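Local structure of polymeric Immunoglobulin Receptor (Oncorhynchus mykiss, 5F1S) at residues S115-M120 and T130-Y135; W33-V38 and K82-W87; Q141-W146 and C155-G160. The protein probably binds polymeric immunoglobulins for transport to mucosal surfaces, its ectodomain being the part that gives secretory component. All blocks are in the same frame, centred on the assembly; numbering follows the deposited sequence.

The three contacts follow one another along the chain in the order 2, 1, 3, and divide between two V-type immunoglobulin domains. Contact 2 belongs to the first domain, where it joins the end of strand 31-35 to the turn entering strand 86-92. Contacts 1 and 3 lie in the second, on facing sheets of its sandwich: 114-116 with 129-135 in one, 144-148 with 156-157 in the other. Their centres are about 15 Å apart, and they meet through Y135 against K144 and V131 against W146. Contact 2 stands about 28 Å and 34 Å, centre to centre, from contacts 1 and 3, so it belongs to the other domain and touches neither of them.

Contact 1 of 3, residues S115-M120 and T130-Y135; sequences SVVNSM and TVQCLY
S115 and L134 face each other as an antiparallel hydrogen-bonded pair, tied by S115 N to L134 O at 3.0 Å and by L134 N to S115 O at 2.8 Å. On the face carrying their side chains, the S115 hydroxyl sits between its own backbone N and carbonyl carbon (chi1 69°), which lays S115 OG alongside the leucine, 3.5 Å from L134 CB. The small serine thus fits beside a branched neighbour. L134 turns CG away from its carbonyl carbon (chi1 -48°), and its CD1 methyl reaches both S115 OG and, at 4.2 Å, V117 CG2. Were L134 replaced by an alanine, a gap would probably open beside S115 OG and the V117 CG2 methyl would lose its leucine partner. The same V117 methyl also lies across the root of Q132, with V117 CG2 3.9 Å from Q132 CB, while V117 N makes a straight but longer bond of 3.3 Å to Q132 O.

V116 and C133 form the next, non-hydrogen-bonded pair and point to the other face. There V116 CG2 meets V131 CG1 at 4.0 Å; two beta-branched valines suit an extended backbone and supply apolar surface to the interior. Past V117 the chains diverge, and water 1 fills in as acceptor for both N118 N and Q132 N.

Strand 114-116 is the edge of its sheet, and strand 178-183 flanks 129-135 on the other side. After leaving this pairing the chain crosses to the opposite sheet, where strand 120-124 runs parallel to 201-210, the split first strand familiar from V-type domains. V116 packs inward on V203 and V205, near the C133–C196 disulfide, whereas S115 and L134 touch L11 of strand 8-11 in the first domain.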
ATOM      1  N   SER A 115      -1.560   7.425   3.814  1.00 32.76           N
ATOM      2  CA  SER A 115      -0.985   7.712   2.492  1.00 31.57           C
ATOM      3  C   SER A 115      -2.094   8.141   1.555  1.00 34.82           C
ATOM      4  O   SER A 115      -3.279   8.084   1.885  1.00 38.93           O
ATOM      5  CB  SER A 115      -0.263   6.487   1.911  1.00 36.44           C
ATOM      6  OG  SER A 115      -1.224   5.508   1.580  1.00 39.51           O
ATOM      7  N   VAL A 116      -1.735   8.572   0.364  1.00 34.48           N
ATOM      8  CA  VAL A 116      -2.757   9.030  -0.562  1.00 35.85           C
ATOM      9  C   VAL A 116      -2.482   8.439  -1.919  1.00 41.63           C
ATOM     10  O   VAL A 116      -1.321   8.306  -2.322  1.00 40.18           O
ATOM     11  CB  VAL A 116      -2.820  10.570  -0.581  1.00 37.52           C
ATOM     12  CG1 VAL A 116      -1.520  11.165  -1.095  1.00 38.53           C
ATOM     13  CG2 VAL A 116      -3.990  11.040  -1.374  1.00 39.21           C
ATOM     14  N   VAL A 117      -3.561   8.024  -2.596  1.00 43.44           N
ATOM     15  CA  VAL A 117      -3.418   7.426  -3.915  1.00 46.57           C
ATOM     16  C   VAL A 117      -2.755   8.420  -4.858  1.00 49.07           C
ATOM     17  O   VAL A 117      -1.681   8.162  -5.410  1.00 47.74           O
ATOM     18  CB  VAL A 117      -4.787   6.954  -4.455  1.00 49.73           C
ATOM     19  CG1 VAL A 117      -4.655   6.517  -5.910  1.00 51.50           C
ATOM     20  CG2 VAL A 117      -5.398   5.786  -3.592  1.00 47.65           C
ATOM     21  N   ASN A 118      -3.353   9.602  -5.005  1.00 44.86           N
ATOM     22  CA  ASN A 118      -2.762  10.643  -5.838  1.00 47.70           C
ATOM     23  C   ASN A 118      -2.639  11.907  -5.004  1.00 38.83           C
ATOM     24  O   ASN A 118      -3.658  12.477  -4.602  1.00 40.04           O
ATOM     25  CB  ASN A 118      -3.629  10.883  -7.082  1.00 53.86           C
ATOM     26  CG  ASN A 118      -3.000  11.868  -8.072  1.00 76.89           C
ATOM     27  OD1 ASN A 118      -1.787  12.157  -8.026  1.00 62.55           O
ATOM     28  ND2 ASN A 118      -3.838  12.392  -8.986  1.00 76.97           N
ATOM     29  N   SER A 119      -1.412  12.364  -4.756  1.00 38.92           N
ATOM     30  CA  SER A 119      -1.243  13.548  -3.897  1.00 36.78           C
ATOM     31  C   SER A 119      -1.374  14.874  -4.649  1.00 36.83           C
ATOM     32  O   SER A 119      -1.247  15.943  -4.037  1.00 34.57           O
ATOM     33  CB  SER A 119       0.114  13.489  -3.195  1.00 37.43           C
ATOM     34  OG  SER A 119       1.135  13.702  -4.142  1.00 40.07           O
ATOM     35  N   MET A 120      -1.588  14.840  -5.961  1.00 36.10           N
ATOM     36  CA  MET A 120      -1.941  16.011  -6.756  1.00 36.66           C
ATOM     37  C   MET A 120      -3.224  15.678  -7.491  1.00 40.39           C
ATOM     38  O   MET A 120      -3.236  14.763  -8.320  1.00 42.54           O
ATOM     39  CB  MET A 120      -0.842  16.354  -7.747  1.00 37.41           C
ATOM     40  CG  MET A 120      -1.245  17.197  -8.991  1.00 49.27           C
ATOM     41  SD  MET A 120      -0.980  18.925  -8.661  1.00 58.51           S
ATOM     42  CE  MET A 120      -1.548  19.595 -10.215  1.00 49.71           C
ATOM     43  N   THR A 130     -12.409  13.620  -6.292  1.00 38.11           N
ATOM     44  CA  THR A 130     -12.323  12.786  -5.103  1.00 37.02           C
ATOM     45  C   THR A 130     -10.870  12.503  -4.771  1.00 36.41           C
ATOM     46  O   THR A 130     -10.047  12.279  -5.653  1.00 38.95           O
ATOM     47  CB  THR A 130     -13.055  11.500  -5.261  1.00 39.53           C
ATOM     48  OG1 THR A 130     -12.459  10.768  -6.329  1.00 48.49           O
ATOM     49  CG2 THR A 130     -14.517  11.807  -5.530  1.00 40.04           C
ATOM     50  N   VAL A 131     -10.576  12.575  -3.490  1.00 34.33           N
ATOM     51  CA  VAL A 131      -9.279  12.260  -2.913  1.00 32.16           C
ATOM     52  C   VAL A 131      -9.464  10.979  -2.125  1.00 37.23           C
ATOM     53  O   VAL A 131     -10.407  10.880  -1.330  1.00 36.03           O
ATOM     54  CB  VAL A 131      -8.803  13.390  -1.982  1.00 34.52           C
ATOM     55  CG1 VAL A 131      -7.488  13.038  -1.306  1.00 36.09           C
ATOM     56  CG2 VAL A 131      -8.707  14.735  -2.709  1.00 33.47           C
ATOM     57  N   GLN A 132      -8.577  10.017  -2.316  1.00 35.15           N
ATOM     58  CA  GLN A 132      -8.682   8.761  -1.585  1.00 38.75           C
ATOM     59  C   GLN A 132      -7.535   8.674  -0.592  1.00 38.99           C
ATOM     60  O   GLN A 132      -6.372   8.498  -0.976  1.00 36.70           O
ATOM     61  CB  GLN A 132      -8.689   7.534  -2.487  1.00 42.74           C
ATOM     62  CG  GLN A 132      -9.127   6.304  -1.617  1.00 51.21           C
ATOM     63  CD  GLN A 132      -9.496   5.073  -2.424  1.00 59.22           C
ATOM     64  OE1 GLN A 132      -9.605   5.125  -3.649  1.00 73.70           O
ATOM     65  NE2 GLN A 132      -9.707   3.965  -1.733  1.00 58.59           N
ATOM     66  N   CYS A 133      -7.863   8.839   0.680  1.00 33.97           N
ATOM     67  CA  CYS A 133      -6.894   8.792   1.752  1.00 33.53           C
ATOM     68  C   CYS A 133      -6.871   7.389   2.340  1.00 36.42           C
ATOM     69  O   CYS A 133      -7.901   6.891   2.805  1.00 38.17           O
ATOM     70  CB  CYS A 133      -7.232   9.778   2.856  1.00 34.53           C
ATOM     71  SG  CYS A 133      -7.846  11.469   2.371  1.00 55.42           S
ATOM     72  N   LEU A 134      -5.708   6.780   2.362  1.00 33.26           N
ATOM     73  CA  LEU A 134      -5.532   5.440   2.894  1.00 35.48           C
ATOM     74  C   LEU A 134      -4.958   5.499   4.296  1.00 33.87           C
ATOM     75  O   LEU A 134      -4.209   6.414   4.634  1.00 32.44           O
ATOM     76  CB  LEU A 134      -4.582   4.643   2.017  1.00 36.12           C
ATOM     77  CG  LEU A 134      -4.894   4.715   0.521  1.00 40.91           C
ATOM     78  CD1 LEU A 134      -3.787   3.946  -0.214  1.00 43.11           C
ATOM     79  CD2 LEU A 134      -6.224   4.076   0.231  1.00 39.18           C
ATOM     80  N   TYR A 135      -5.310   4.520   5.132  1.00 32.57           N
ATOM     81  CA  TYR A 135      -4.744   4.526   6.468  1.00 32.15           C
ATOM     82  C   TYR A 135      -4.510   3.121   6.992  1.00 31.94           C
ATOM     83  O   TYR A 135      -5.133   2.165   6.544  1.00 31.73           O
ATOM     84  CB  TYR A 135      -5.634   5.306   7.439  1.00 33.51           C
ATOM     85  CG  TYR A 135      -7.012   4.784   7.574  1.00 31.37           C
ATOM     86  CD1 TYR A 135      -7.290   3.707   8.415  1.00 34.89           C
ATOM     87  CD2 TYR A 135      -8.038   5.344   6.882  1.00 33.06           C
ATOM     88  CE1 TYR A 135      -8.574   3.238   8.557  1.00 34.52           C
ATOM     89  CE2 TYR A 135      -9.342   4.870   7.007  1.00 34.96           C
ATOM     90  CZ  TYR A 135      -9.590   3.825   7.866  1.00 36.29           C
ATOM     91  OH  TYR A 135     -10.875   3.363   7.997  1.00 41.41           O
TER
HETATM   92  O   HOH W   1      -6.061  10.873  -4.177  1.00 39.17           O

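Contact 2 of 3, residues W33-V38 and K82-W87; sequences WCRGSV and KEDSGW
R35 spans the contact with a fully extended side chain (chi1 -176°) that delivers its guanidinium to the turn at 82-85. R35 NH2 donates to E83 O at 2.8 Å, in the carbonyl plane and on a lone pair, and makes a second, weak bond to S85 O. D84 O lies over one face of the guanidinium and is itself taken by Y88 OH, the tyrosine corner of immunoglobulin domains. The D84 carboxylate is no direct salt-bridge partner: D84 OD1 stays 4.1 Å from R35 NH1, well out of the guanidinium plane. Water 2 joins them, accepting from R35 NH1 at 3.1 Å and donating to D84 OD1 at 2.7 Å, while D84 OD2 accepts from Q81 N. S85 suits the turn because OG donates to K82 O, which also receives S85 N, and accepts from V110 N.

Nearer the strands, G36 N donates to W87 O at 2.9 Å, and G36 O accepts from W89 NE1. With phi at 150°, G36 has a backbone that a side chain would obstruct. S37 CB rests obliquely near W87 CD1, at 4.0 Å. The arginine therefore holds the turn chiefly through main-chain carbonyls, and the aspartate probably adds longer-range, water-mediated attraction.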
ATOM      1  N   TRP A  33      10.220 -19.127   0.330  1.00 30.06           N
ATOM      2  CA  TRP A  33      10.201 -17.719   0.720  1.00 31.81           C
ATOM      3  C   TRP A  33      10.830 -17.630   2.099  1.00 33.09           C
ATOM      4  O   TRP A  33      10.377 -18.309   3.026  1.00 33.21           O
ATOM      5  CB  TRP A  33       8.770 -17.199   0.735  1.00 29.20           C
ATOM      6  CG  TRP A  33       8.547 -15.805   1.124  1.00 30.83           C
ATOM      7  CD1 TRP A  33       7.911 -15.347   2.253  1.00 33.29           C
ATOM      8  CD2 TRP A  33       8.901 -14.654   0.367  1.00 29.13           C
ATOM      9  NE1 TRP A  33       7.866 -13.987   2.241  1.00 30.85           N
ATOM     10  CE2 TRP A  33       8.411 -13.533   1.063  1.00 29.20           C
ATOM     11  CE3 TRP A  33       9.542 -14.466  -0.858  1.00 30.20           C
ATOM     12  CZ2 TRP A  33       8.600 -12.234   0.608  1.00 30.23           C
ATOM     13  CZ3 TRP A  33       9.699 -13.182  -1.332  1.00 31.94           C
ATOM     14  CH2 TRP A  33       9.238 -12.076  -0.594  1.00 31.83           C
ATOM     15  N   CYS A  34      11.883 -16.811   2.221  1.00 31.32           N
ATOM     16  CA  CYS A  34      12.778 -16.775   3.371  1.00 34.27           C
ATOM     17  C   CYS A  34      12.744 -15.360   3.965  1.00 33.79           C
ATOM     18  O   CYS A  34      12.612 -14.396   3.223  1.00 33.56           O
ATOM     19  CB  CYS A  34      14.250 -17.127   2.946  1.00 38.19           C
ATOM     20  SG  CYS A  34      15.011 -18.377   4.044  1.00 58.41           S
ATOM     21  N   ARG A  35      12.881 -15.235   5.285  1.00 32.73           N
ATOM     22  CA  ARG A  35      13.009 -13.929   5.947  1.00 32.50           C
ATOM     23  C   ARG A  35      14.370 -13.812   6.625  1.00 33.56           C
ATOM     24  O   ARG A  35      14.795 -14.747   7.323  1.00 35.76           O
ATOM     25  CB  ARG A  35      11.905 -13.758   6.966  1.00 34.47           C
ATOM     26  CG  ARG A  35      11.925 -12.380   7.608  1.00 34.81           C
ATOM     27  CD  ARG A  35      10.880 -12.235   8.669  1.00 37.81           C
ATOM     28  NE  ARG A  35      11.003 -10.851   9.153  1.00 37.96           N
ATOM     29  CZ  ARG A  35      10.241 -10.322  10.100  1.00 38.45           C
ATOM     30  NH1 ARG A  35       9.299 -11.052  10.687  1.00 42.02           N
ATOM     31  NH2 ARG A  35      10.441  -9.060  10.472  1.00 40.51           N
ATOM     32  N   GLY A  36      15.019 -12.668   6.443  1.00 35.71           N
ATOM     33  CA  GLY A  36      16.280 -12.336   7.104  1.00 38.81           C
ATOM     34  C   GLY A  36      17.107 -11.422   6.222  1.00 37.01           C
ATOM     35  O   GLY A  36      16.995 -11.405   4.997  1.00 38.30           O
ATOM     36  N   SER A  37      17.980 -10.614   6.865  1.00 39.13           N
ATOM     37  CA  SER A  37      18.843  -9.721   6.094  1.00 41.90           C
ATOM     38  C   SER A  37      19.984 -10.467   5.411  1.00 43.82           C
ATOM     39  O   SER A  37      20.603  -9.935   4.482  1.00 45.81           O
ATOM     40  CB  SER A  37      19.416  -8.629   6.995  1.00 44.97           C
ATOM     41  OG  SER A  37      19.892  -9.214   8.186  1.00 55.10           O
ATOM     42  N   VAL A  38      20.269 -11.685   5.838  1.00 43.15           N
ATOM     43  CA  VAL A  38      21.430 -12.434   5.370  1.00 46.65           C
ATOM     44  C   VAL A  38      20.921 -13.762   4.851  1.00 45.43           C
ATOM     45  O   VAL A  38      20.326 -14.527   5.614  1.00 45.57           O
ATOM     46  CB  VAL A  38      22.446 -12.634   6.514  1.00 48.57           C
ATOM     47  CG1 VAL A  38      23.643 -13.474   6.084  1.00 50.85           C
ATOM     48  CG2 VAL A  38      22.882 -11.292   7.038  1.00 46.43           C
ATOM     49  N   LYS A  82       3.705  -4.182  11.696  1.00 33.87           N
ATOM     50  CA  LYS A  82       4.946  -3.426  11.659  1.00 34.74           C
ATOM     51  C   LYS A  82       6.149  -4.334  11.916  1.00 35.74           C
ATOM     52  O   LYS A  82       7.216  -4.171  11.316  1.00 35.61           O
ATOM     53  CB  LYS A  82       4.904  -2.300  12.686  1.00 37.82           C
ATOM     54  CG  LYS A  82       6.120  -1.391  12.554  1.00 39.79           C
ATOM     55  CD  LYS A  82       6.084  -0.183  13.455  1.00 48.98           C
ATOM     56  CE  LYS A  82       7.372   0.652  13.214  1.00 50.61           C
ATOM     57  NZ  LYS A  82       7.425   1.854  14.083  1.00 60.58           N
ATOM     58  N   GLU A  83       5.996  -5.291  12.811  1.00 36.57           N
ATOM     59  CA  GLU A  83       7.109  -6.171  13.139  1.00 38.16           C
ATOM     60  C   GLU A  83       7.447  -7.130  11.988  1.00 36.52           C
ATOM     61  O   GLU A  83       8.508  -7.778  12.034  1.00 36.11           O
ATOM     62  CB  GLU A  83       6.792  -6.935  14.422  1.00 45.29           C
ATOM     63  CG  GLU A  83       5.559  -7.816  14.367  1.00 48.72           C
ATOM     64  CD  GLU A  83       4.260  -7.132  14.864  1.00 62.32           C
ATOM     65  OE1 GLU A  83       4.150  -5.854  14.860  1.00 53.74           O
ATOM     66  OE2 GLU A  83       3.337  -7.914  15.247  1.00 56.92           O
ATOM     67  N   ASP A  84       6.592  -7.211  10.955  1.00 35.04           N
ATOM     68  CA  ASP A  84       6.919  -7.971   9.736  1.00 33.01           C
ATOM     69  C   ASP A  84       7.908  -7.247   8.820  1.00 36.54           C
ATOM     70  O   ASP A  84       8.413  -7.839   7.849  1.00 33.46           O
ATOM     71  CB  ASP A  84       5.629  -8.318   8.960  1.00 31.37           C
ATOM     72  CG  ASP A  84       4.739  -9.259   9.700  1.00 37.04           C
ATOM     73  OD1 ASP A  84       5.283 -10.220  10.290  1.00 41.58           O
ATOM     74  OD2 ASP A  84       3.494  -9.093   9.680  1.00 36.35           O
ATOM     75  N   SER A  85       8.251  -5.997   9.115  1.00 31.41           N
ATOM     76  CA  SER A  85       9.202  -5.262   8.291  1.00 32.77           C
ATOM     77  C   SER A  85      10.570  -5.939   8.243  1.00 33.07           C
ATOM     78  O   SER A  85      11.045  -6.460   9.248  1.00 35.36           O
ATOM     79  CB  SER A  85       9.399  -3.861   8.852  1.00 35.79           C
ATOM     80  OG  SER A  85       8.227  -3.118   8.818  1.00 34.63           O
ATOM     81  N   GLY A  86      11.224  -5.876   7.088  1.00 33.15           N
ATOM     82  CA  GLY A  86      12.553  -6.432   6.959  1.00 34.26           C
ATOM     83  C   GLY A  86      12.799  -7.021   5.586  1.00 33.90           C
ATOM     84  O   GLY A  86      12.041  -6.806   4.628  1.00 31.96           O
ATOM     85  N   TRP A  87      13.917  -7.711   5.515  1.00 32.44           N
ATOM     86  CA  TRP A  87      14.359  -8.308   4.269  1.00 32.28           C
ATOM     87  C   TRP A  87      13.768  -9.705   4.106  1.00 29.89           C
ATOM     88  O   TRP A  87      13.708 -10.482   5.072  1.00 32.27           O
ATOM     89  CB  TRP A  87      15.892  -8.378   4.239  1.00 35.39           C
ATOM     90  CG  TRP A  87      16.507  -7.031   4.015  1.00 33.64           C
ATOM     91  CD1 TRP A  87      17.000  -6.184   4.966  1.00 38.15           C
ATOM     92  CD2 TRP A  87      16.677  -6.373   2.763  1.00 34.32           C
ATOM     93  NE1 TRP A  87      17.465  -5.046   4.373  1.00 36.36           N
ATOM     94  CE2 TRP A  87      17.297  -5.131   3.022  1.00 35.08           C
ATOM     95  CE3 TRP A  87      16.371  -6.709   1.436  1.00 35.42           C
ATOM     96  CZ2 TRP A  87      17.584  -4.210   2.008  1.00 37.20           C
ATOM     97  CZ3 TRP A  87      16.693  -5.792   0.412  1.00 38.38           C
ATOM     98  CH2 TRP A  87      17.281  -4.556   0.713  1.00 37.24           C
TER
HETATM   99  O   HOH W   2       6.787 -10.790  12.434  1.00 46.33           O

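Contact 3 of 3, residues Q141-W146 and C155-G160; sequences QHEKRW and CLVTDG
With chi1 at 54°, T158 places OG1 between its backbone N and carbonyl carbon, where T158 OG1 accepts from K144 N at 2.9 Å in a nearly straight bond. T158 N returns a bond of 2.9 Å to K144 O, so one threonine supplies both acceptor and donor, its side chain doing what a backbone carbonyl would do in a regular pair. R145 bends at chi3 (-138°), bringing its guanidinium edge-on to C155 SG, which lies in the plane 3.9 Å from R145 NE; beyond it, R145 NH1 donates to G199 O. The aliphatic root of the arginine serves differently, with R145 CB 3.9 Å from V157 CG2.

These segments pair strand 144-148 with the edge strand 156-157, the hairpin known as C–C' in V-type domains. R145 and V157 are a non-hydrogen-bonded pair, followed by the hydrogen-bonded pair of W146 and L156, which exchange W146 N to L156 O at 3.0 Å and L156 N to W146 O at 2.9 Å. Close to the turn, C155 is disulfide-bonded to C147.

On the inner face, L156 CD1 approaches the edge of the W146 indole, 4.4 Å from W146 CD1. W146 occupies the place of the core tryptophan of immunoglobulin domains, touching C196 and stacking on Y194. K144, though buried, folds back so that K144 NZ donates to H142 O at 2.9 Å and forms a salt bridge with D173.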
ATOM      1  N   GLN A 141     -10.565   3.276  14.098  1.00 47.92           N
ATOM      2  CA  GLN A 141     -11.560   3.878  14.985  1.00 49.31           C
ATOM      3  C   GLN A 141     -11.364   5.369  15.205  1.00 48.83           C
ATOM      4  O   GLN A 141     -12.124   5.956  15.977  1.00 51.20           O
ATOM      5  CB  GLN A 141     -11.525   3.201  16.355  1.00 56.32           C
ATOM      6  CG  GLN A 141     -11.561   1.688  16.327  1.00 62.03           C
ATOM      7  CD  GLN A 141     -12.826   1.173  15.686  1.00 74.15           C
ATOM      8  OE1 GLN A 141     -13.812   1.902  15.580  1.00 72.88           O
ATOM      9  NE2 GLN A 141     -12.804  -0.083  15.234  1.00 87.40           N
ATOM     10  N   HIS A 142     -10.344   5.986  14.616  1.00 43.16           N
ATOM     11  CA  HIS A 142     -10.136   7.413  14.762  1.00 42.29           C
ATOM     12  C   HIS A 142     -11.112   8.196  13.884  1.00 40.16           C
ATOM     13  O   HIS A 142     -11.479   7.780  12.782  1.00 40.57           O
ATOM     14  CB  HIS A 142      -8.714   7.807  14.351  1.00 43.61           C
ATOM     15  CG  HIS A 142      -7.648   7.458  15.338  1.00 43.57           C
ATOM     16  ND1 HIS A 142      -7.409   6.171  15.770  1.00 45.03           N
ATOM     17  CD2 HIS A 142      -6.712   8.233  15.934  1.00 47.79           C
ATOM     18  CE1 HIS A 142      -6.374   6.169  16.592  1.00 47.05           C
ATOM     19  NE2 HIS A 142      -5.942   7.411  16.718  1.00 49.23           N
ATOM     20  N   GLU A 143     -11.527   9.361  14.367  1.00 40.09           N
ATOM     21  CA  GLU A 143     -12.215  10.261  13.472  1.00 40.80           C
ATOM     22  C   GLU A 143     -11.222  10.657  12.380  1.00 41.11           C
ATOM     23  O   GLU A 143     -10.023  10.800  12.640  1.00 38.99           O
ATOM     24  CB  GLU A 143     -12.739  11.495  14.215  1.00 45.36           C
ATOM     25  CG  GLU A 143     -11.699  12.360  14.770  1.00 49.40           C
ATOM     26  CD  GLU A 143     -12.292  13.555  15.489  1.00 62.78           C
ATOM     27  OE1 GLU A 143     -13.492  13.498  15.883  1.00 58.21           O
ATOM     28  OE2 GLU A 143     -11.552  14.546  15.634  1.00 64.25           O
ATOM     29  N   LYS A 144     -11.716  10.783  11.161  1.00 39.77           N
ATOM     30  CA  LYS A 144     -10.891  11.199  10.030  1.00 37.31           C
ATOM     31  C   LYS A 144     -11.159  12.666   9.722  1.00 39.34           C
ATOM     32  O   LYS A 144     -12.283  13.145   9.896  1.00 40.31           O
ATOM     33  CB  LYS A 144     -11.217  10.350   8.817  1.00 36.46           C
ATOM     34  CG  LYS A 144     -11.168   8.837   9.088  1.00 35.78           C
ATOM     35  CD  LYS A 144      -9.870   8.446   9.726  1.00 36.33           C
ATOM     36  CE  LYS A 144      -9.703   6.951   9.787  1.00 37.51           C
ATOM     37  NZ  LYS A 144     -10.784   6.187  10.522  1.00 41.03           N
ATOM     38  N   ARG A 145     -10.142  13.379   9.217  1.00 34.77           N
ATOM     39  CA  ARG A 145     -10.345  14.793   8.930  1.00 36.16           C
ATOM     40  C   ARG A 145      -9.701  15.220   7.617  1.00 38.97           C
ATOM     41  O   ARG A 145      -8.761  14.598   7.117  1.00 34.20           O
ATOM     42  CB  ARG A 145      -9.844  15.699  10.049  1.00 42.14           C
ATOM     43  CG  ARG A 145      -8.681  15.318  10.775  1.00 47.92           C
ATOM     44  CD  ARG A 145      -8.556  16.160  12.083  1.00 46.76           C
ATOM     45  NE  ARG A 145      -7.163  16.521  12.236  1.00 47.06           N
ATOM     46  CZ  ARG A 145      -6.240  15.711  12.742  1.00 45.89           C
ATOM     47  NH1 ARG A 145      -6.584  14.517  13.177  1.00 41.82           N
ATOM     48  NH2 ARG A 145      -4.972  16.102  12.828  1.00 51.02           N
ATOM     49  N   TRP A 146     -10.304  16.250   7.039  1.00 36.60           N
ATOM     50  CA  TRP A 146      -9.830  16.928   5.839  1.00 33.56           C
ATOM     51  C   TRP A 146      -9.660  18.397   6.199  1.00 39.58           C
ATOM     52  O   TRP A 146     -10.623  19.037   6.645  1.00 39.74           O
ATOM     53  CB  TRP A 146     -10.823  16.737   4.713  1.00 36.81           C
ATOM     54  CG  TRP A 146     -10.579  17.525   3.468  1.00 33.42           C
ATOM     55  CD1 TRP A 146     -11.269  18.610   3.034  1.00 35.39           C
ATOM     56  CD2 TRP A 146      -9.581  17.251   2.464  1.00 35.30           C
ATOM     57  NE1 TRP A 146     -10.772  19.029   1.790  1.00 34.51           N
ATOM     58  CE2 TRP A 146      -9.723  18.219   1.449  1.00 34.27           C
ATOM     59  CE3 TRP A 146      -8.589  16.276   2.336  1.00 36.56           C
ATOM     60  CZ2 TRP A 146      -8.911  18.238   0.289  1.00 34.03           C
ATOM     61  CZ3 TRP A 146      -7.763  16.308   1.183  1.00 35.86           C
ATOM     62  CH2 TRP A 146      -7.943  17.274   0.193  1.00 32.91           C
ATOM     63  N   CYS A 155     -10.722  22.118   9.724  1.00 45.11           N
ATOM     64  CA  CYS A 155     -10.928  20.677   9.593  1.00 44.73           C
ATOM     65  C   CYS A 155     -12.405  20.309   9.508  1.00 42.84           C
ATOM     66  O   CYS A 155     -13.248  20.811  10.257  1.00 43.82           O
ATOM     67  CB  CYS A 155     -10.288  19.896  10.755  1.00 48.88           C
ATOM     68  SG  CYS A 155      -8.509  19.925  10.774  1.00 57.11           S
ATOM     69  N   LEU A 156     -12.704  19.419   8.579  1.00 38.24           N
ATOM     70  CA  LEU A 156     -13.979  18.741   8.478  1.00 40.69           C
ATOM     71  C   LEU A 156     -13.788  17.303   8.949  1.00 44.19           C
ATOM     72  O   LEU A 156     -12.900  16.598   8.452  1.00 38.01           O
ATOM     73  CB  LEU A 156     -14.481  18.778   7.043  1.00 42.63           C
ATOM     74  CG  LEU A 156     -14.431  20.146   6.383  1.00 43.17           C
ATOM     75  CD1 LEU A 156     -14.938  19.988   4.980  1.00 45.07           C
ATOM     76  CD2 LEU A 156     -15.292  21.160   7.146  1.00 45.84           C
ATOM     77  N   VAL A 157     -14.610  16.863   9.909  1.00 40.02           N
ATOM     78  CA  VAL A 157     -14.315  15.650  10.661  1.00 41.18           C
ATOM     79  C   VAL A 157     -15.489  14.683  10.538  1.00 45.57           C
ATOM     80  O   VAL A 157     -16.658  15.094  10.537  1.00 43.74           O
ATOM     81  CB  VAL A 157     -13.995  15.984  12.126  1.00 42.97           C
ATOM     82  CG1 VAL A 157     -13.655  14.723  12.903  1.00 50.27           C
ATOM     83  CG2 VAL A 157     -12.843  16.980  12.201  1.00 43.88           C
ATOM     84  N   THR A 158     -15.178  13.396  10.395  1.00 40.55           N
ATOM     85  CA  THR A 158     -16.205  12.388  10.259  1.00 44.49           C
ATOM     86  C   THR A 158     -16.884  12.150  11.605  1.00 42.91           C
ATOM     87  O   THR A 158     -16.287  12.336  12.670  1.00 44.55           O
ATOM     88  CB  THR A 158     -15.631  11.055   9.800  1.00 43.29           C
ATOM     89  OG1 THR A 158     -14.578  10.694  10.694  1.00 40.73           O
ATOM     90  CG2 THR A 158     -15.113  11.150   8.386  1.00 44.06           C
ATOM     91  N   ASP A 159     -18.111  11.651  11.530  1.00 44.74           N
ATOM     92  CA  ASP A 159     -18.888  11.349  12.719  1.00 46.60           C
ATOM     93  C   ASP A 159     -18.675   9.895  13.104  1.00 49.14           C
ATOM     94  O   ASP A 159     -17.887   9.174  12.496  1.00 47.94           O
ATOM     95  CB  ASP A 159     -20.367  11.673  12.495  1.00 45.81           C
ATOM     96  CG  ASP A 159     -21.036  10.830  11.408  1.00 50.54           C
ATOM     97  OD1 ASP A 159     -20.520   9.764  11.017  1.00 49.57           O
ATOM     98  OD2 ASP A 159     -22.127  11.258  10.937  1.00 50.93           O
ATOM     99  N   GLY A 160     -19.409   9.442  14.125  1.00 48.03           N
ATOM    100  CA  GLY A 160     -19.255   8.071  14.570  1.00 49.45           C
ATOM    101  C   GLY A 160     -19.557   7.037  13.509  1.00 49.00           C
ATOM    102  O   GLY A 160     -19.115   5.892  13.635  1.00 56.04           O
TER